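Local coordinates for GTP-binding nuclear protein GSP1 (Encephalitozoon cuniculi, PDB 4DJT) that binds guanine nucleotides as a Ran-family small GTPase and probably serves protein import into the nucleus and RNA export from it, at residues 51-61 and 174-185. Residues are numbered along the deposited sequence; the frame is centred on the assembly and turned at random.
Sequences VTFLDDQGNVI and TGRPDLIFVSNV
Arg176 and Asp56 meet end-on where the chain following the last helix of the Ras-like GTPase fold, 164-174, runs back along the beta hairpin of strands 46-54 and 60-68; as in Ran-family proteins, the chain continues past that helix. Asp56 sits in the type I turn 55-58 at the hairpin tip. Its CB packs on CG1 of Ile180, and chi1 of 60° turns the carboxylate toward Arg176. Short and with two oxygens, Asp56 can take a backbone N-H and a guanidinium together: OD1 accepts from Ile180 N (3.0 Å) and from Arg176 NH1, which arrive from opposite faces of the carboxylate plane, while OD2 offers its syn lone pair to Arg176 NH2 (2.8 Å). Arg176 also has a flat face for the amide of Gln57, the planes 19° apart, and CA of Leu179 lies over the other. Asp55 suits the turn itself: its OD1 takes Gln57 N in an Asx turn and also Asn59 N, while OD2 holds Asn59 ND2.

Farther along, Val182 N donates to Leu54 O (2.8 Å), and the short hydroxyl of Ser183 stands in for a backbone acceptor, its OG taking Leu54 N almost straight (178°); a water joins that hydroxyl to Thr52 O. Alongside Leu54, the flat rings of Phe53 and Phe181 form an offset stack, centroids 4.0 Å apart, with CB of Phe53 also over the Phe181 ring. CG1 of Val185 comes against Phe53 CE2 obliquely, and Ile61 CD1 meets CD1 of Leu179. Leu167 and Ala170 of helix 164-174 touch Phe181, tying the tail to both helix and sheet.

Three good hydrogen bonds and a weak fourth (Arg176 NH2 to OD1) at the Asp56 carboxylate would be expected to favour its ionised form, and they join the chain after helix 164-174 to the hairpin turn, away from the nucleotide.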
# COMPACT_ATOMS: atom_id res chain seq x y z
N VAL A 51 -1.44 7.57 8.94
CA VAL A 51 -0.08 7.46 9.49
C VAL A 51 0.70 8.78 9.22
O VAL A 51 0.84 9.22 8.07
CB VAL A 51 0.67 6.21 8.99
CG1 VAL A 51 0.80 6.19 7.46
CG2 VAL A 51 2.04 6.11 9.65
N THR A 52 1.19 9.36 10.31
CA THR A 52 1.89 10.63 10.29
C THR A 52 3.37 10.39 10.60
O THR A 52 3.73 9.67 11.54
CB THR A 52 1.33 11.59 11.34
OG1 THR A 52 -0.06 11.83 11.05
CG2 THR A 52 2.11 12.94 11.30
N PHE A 53 4.22 11.01 9.79
CA PHE A 53 5.64 11.07 10.02
C PHE A 53 6.04 12.54 10.13
O PHE A 53 5.47 13.41 9.48
CB PHE A 53 6.40 10.47 8.82
CG PHE A 53 6.08 9.04 8.54
CD1 PHE A 53 5.03 8.70 7.71
CD2 PHE A 53 6.81 8.03 9.10
CE1 PHE A 53 4.73 7.38 7.45
CE2 PHE A 53 6.53 6.69 8.82
CZ PHE A 53 5.50 6.38 7.97
N LEU A 54 7.05 12.80 10.93
CA LEU A 54 7.71 14.12 10.94
C LEU A 54 8.98 13.99 10.13
O LEU A 54 9.75 13.02 10.28
CB LEU A 54 8.01 14.48 12.39
CG LEU A 54 8.51 15.86 12.78
CD1 LEU A 54 7.60 16.97 12.28
CD2 LEU A 54 8.58 15.91 14.31
N ASP A 55 9.21 14.94 9.23
CA ASP A 55 10.44 14.92 8.48
C ASP A 55 11.56 15.80 9.09
O ASP A 55 11.39 16.40 10.17
CB ASP A 55 10.19 15.22 6.98
CG ASP A 55 10.00 16.69 6.68
OD1 ASP A 55 10.42 17.53 7.51
OD2 ASP A 55 9.46 17.00 5.58
N ASP A 56 12.71 15.76 8.44
CA ASP A 56 13.96 16.36 8.94
C ASP A 56 13.93 17.89 8.92
O ASP A 56 14.86 18.54 9.43
CB ASP A 56 15.14 15.87 8.10
CG ASP A 56 15.01 16.23 6.63
OD1 ASP A 56 14.20 15.61 5.93
OD2 ASP A 56 15.76 17.11 6.15
N GLN A 57 12.92 18.44 8.26
CA GLN A 57 12.70 19.88 8.19
C GLN A 57 11.47 20.30 8.99
O GLN A 57 10.99 21.44 8.86
CB GLN A 57 12.55 20.29 6.73
CG GLN A 57 13.88 20.39 6.04
CD GLN A 57 13.77 20.85 4.60
OE1 GLN A 57 12.69 21.24 4.13
NE2 GLN A 57 14.89 20.80 3.89
N GLY A 58 10.96 19.37 9.81
CA GLY A 58 9.84 19.66 10.70
C GLY A 58 8.47 19.68 10.03
O GLY A 58 7.52 20.18 10.62
N ASN A 59 8.34 19.14 8.82
CA ASN A 59 7.02 19.05 8.20
C ASN A 59 6.30 17.81 8.71
O ASN A 59 6.93 16.76 8.95
CB ASN A 59 7.10 18.97 6.68
CG ASN A 59 8.00 20.03 6.08
OD1 ASN A 59 7.60 21.18 5.92
ND2 ASN A 59 9.20 19.63 5.70
N VAL A 60 5.00 17.95 8.89
CA VAL A 60 4.12 16.86 9.28
C VAL A 60 3.57 16.27 7.99
O VAL A 60 2.92 16.98 7.21
CB VAL A 60 2.91 17.34 10.11
CG1 VAL A 60 2.20 16.18 10.76
CG2 VAL A 60 3.34 18.37 11.14
N ILE A 61 3.83 14.99 7.76
CA ILE A 61 3.42 14.34 6.55
C ILE A 61 2.47 13.24 6.89
O ILE A 61 2.84 12.31 7.60
CB ILE A 61 4.64 13.78 5.81
CG1 ILE A 61 5.49 14.95 5.36
CG2 ILE A 61 4.19 12.93 4.62
CD1 ILE A 61 6.83 14.56 4.76
N THR A 174 7.02 15.72 -2.14
CA THR A 174 7.71 16.97 -1.72
C THR A 174 8.75 17.43 -2.74
O THR A 174 9.14 18.61 -2.74
CB THR A 174 8.42 16.85 -0.35
OG1 THR A 174 9.49 15.88 -0.43
CG2 THR A 174 7.46 16.50 0.78
N GLY A 175 9.21 16.52 -3.58
CA GLY A 175 10.29 16.81 -4.50
C GLY A 175 11.69 16.83 -3.87
O GLY A 175 12.64 17.21 -4.53
N ARG A 176 11.81 16.41 -2.60
CA ARG A 176 13.04 16.48 -1.85
C ARG A 176 13.63 15.07 -1.77
O ARG A 176 13.17 14.26 -0.97
CB ARG A 176 12.82 16.97 -0.41
CG ARG A 176 12.42 18.43 -0.21
CD ARG A 176 12.29 18.72 1.31
NE ARG A 176 13.58 18.45 1.96
CZ ARG A 176 13.78 17.79 3.11
NH1 ARG A 176 12.78 17.32 3.87
NH2 ARG A 176 15.03 17.59 3.50
N PRO A 177 14.65 14.78 -2.58
CA PRO A 177 15.17 13.40 -2.59
C PRO A 177 15.89 13.03 -1.30
O PRO A 177 16.07 11.84 -1.00
CB PRO A 177 16.17 13.41 -3.77
CG PRO A 177 16.44 14.86 -4.06
CD PRO A 177 15.22 15.61 -3.65
N ASP A 178 16.29 14.04 -0.53
CA ASP A 178 17.01 13.83 0.74
C ASP A 178 16.13 13.91 1.97
O ASP A 178 16.62 13.84 3.10
CB ASP A 178 18.20 14.78 0.86
CG ASP A 178 17.83 16.25 0.67
OD1 ASP A 178 16.71 16.61 0.25
OD2 ASP A 178 18.73 17.07 0.92
N LEU A 179 14.81 13.97 1.77
CA LEU A 179 13.89 13.98 2.88
C LEU A 179 14.08 12.69 3.65
O LEU A 179 14.14 11.63 3.05
CB LEU A 179 12.45 14.12 2.38
CG LEU A 179 11.28 14.11 3.37
CD1 LEU A 179 10.06 14.75 2.71
CD2 LEU A 179 10.96 12.67 3.84
N ILE A 180 14.17 12.79 4.97
CA ILE A 180 14.12 11.61 5.85
C ILE A 180 13.05 11.76 6.94
O ILE A 180 12.62 12.86 7.26
CB ILE A 180 15.49 11.32 6.53
CG1 ILE A 180 15.93 12.51 7.39
CG2 ILE A 180 16.56 10.98 5.52
CD1 ILE A 180 17.11 12.19 8.31
N PHE A 181 12.63 10.63 7.51
CA PHE A 181 11.68 10.67 8.62
C PHE A 181 12.47 10.69 9.90
O PHE A 181 13.41 9.95 10.06
CB PHE A 181 10.73 9.45 8.62
CG PHE A 181 9.79 9.40 7.42
CD1 PHE A 181 9.32 10.55 6.82
CD2 PHE A 181 9.35 8.17 6.94
CE1 PHE A 181 8.44 10.48 5.74
CE2 PHE A 181 8.48 8.10 5.85
CZ PHE A 181 8.00 9.25 5.27
N VAL A 182 12.10 11.58 10.81
CA VAL A 182 12.80 11.67 12.09
C VAL A 182 11.96 11.20 13.25
O VAL A 182 12.36 11.33 14.39
CB VAL A 182 13.24 13.12 12.37
CG1 VAL A 182 14.06 13.63 11.20
CG2 VAL A 182 12.05 13.99 12.66
N SER A 183 10.76 10.72 12.97
CA SER A 183 9.87 10.15 14.01
C SER A 183 9.72 8.66 13.73
O SER A 183 9.95 8.22 12.62
CB SER A 183 8.52 10.83 13.98
OG SER A 183 7.90 10.75 12.69
N ASN A 184 9.38 7.90 14.76
CA ASN A 184 9.17 6.45 14.65
C ASN A 184 7.68 6.15 14.75
O ASN A 184 7.00 6.72 15.61
CB ASN A 184 9.92 5.72 15.76
CG ASN A 184 11.42 5.97 15.70
OD1 ASN A 184 12.11 5.47 14.81
ND2 ASN A 184 11.92 6.78 16.62
N VAL A 185 7.17 5.27 13.91
CA VAL A 185 5.73 4.99 13.93
C VAL A 185 5.40 3.81 14.82
O VAL A 185 6.21 2.85 14.93
CB VAL A 185 5.13 4.78 12.51
CG1 VAL A 185 5.16 6.10 11.75
CG2 VAL A 185 5.83 3.65 11.76
O HOH W 1 5.87 9.37 13.27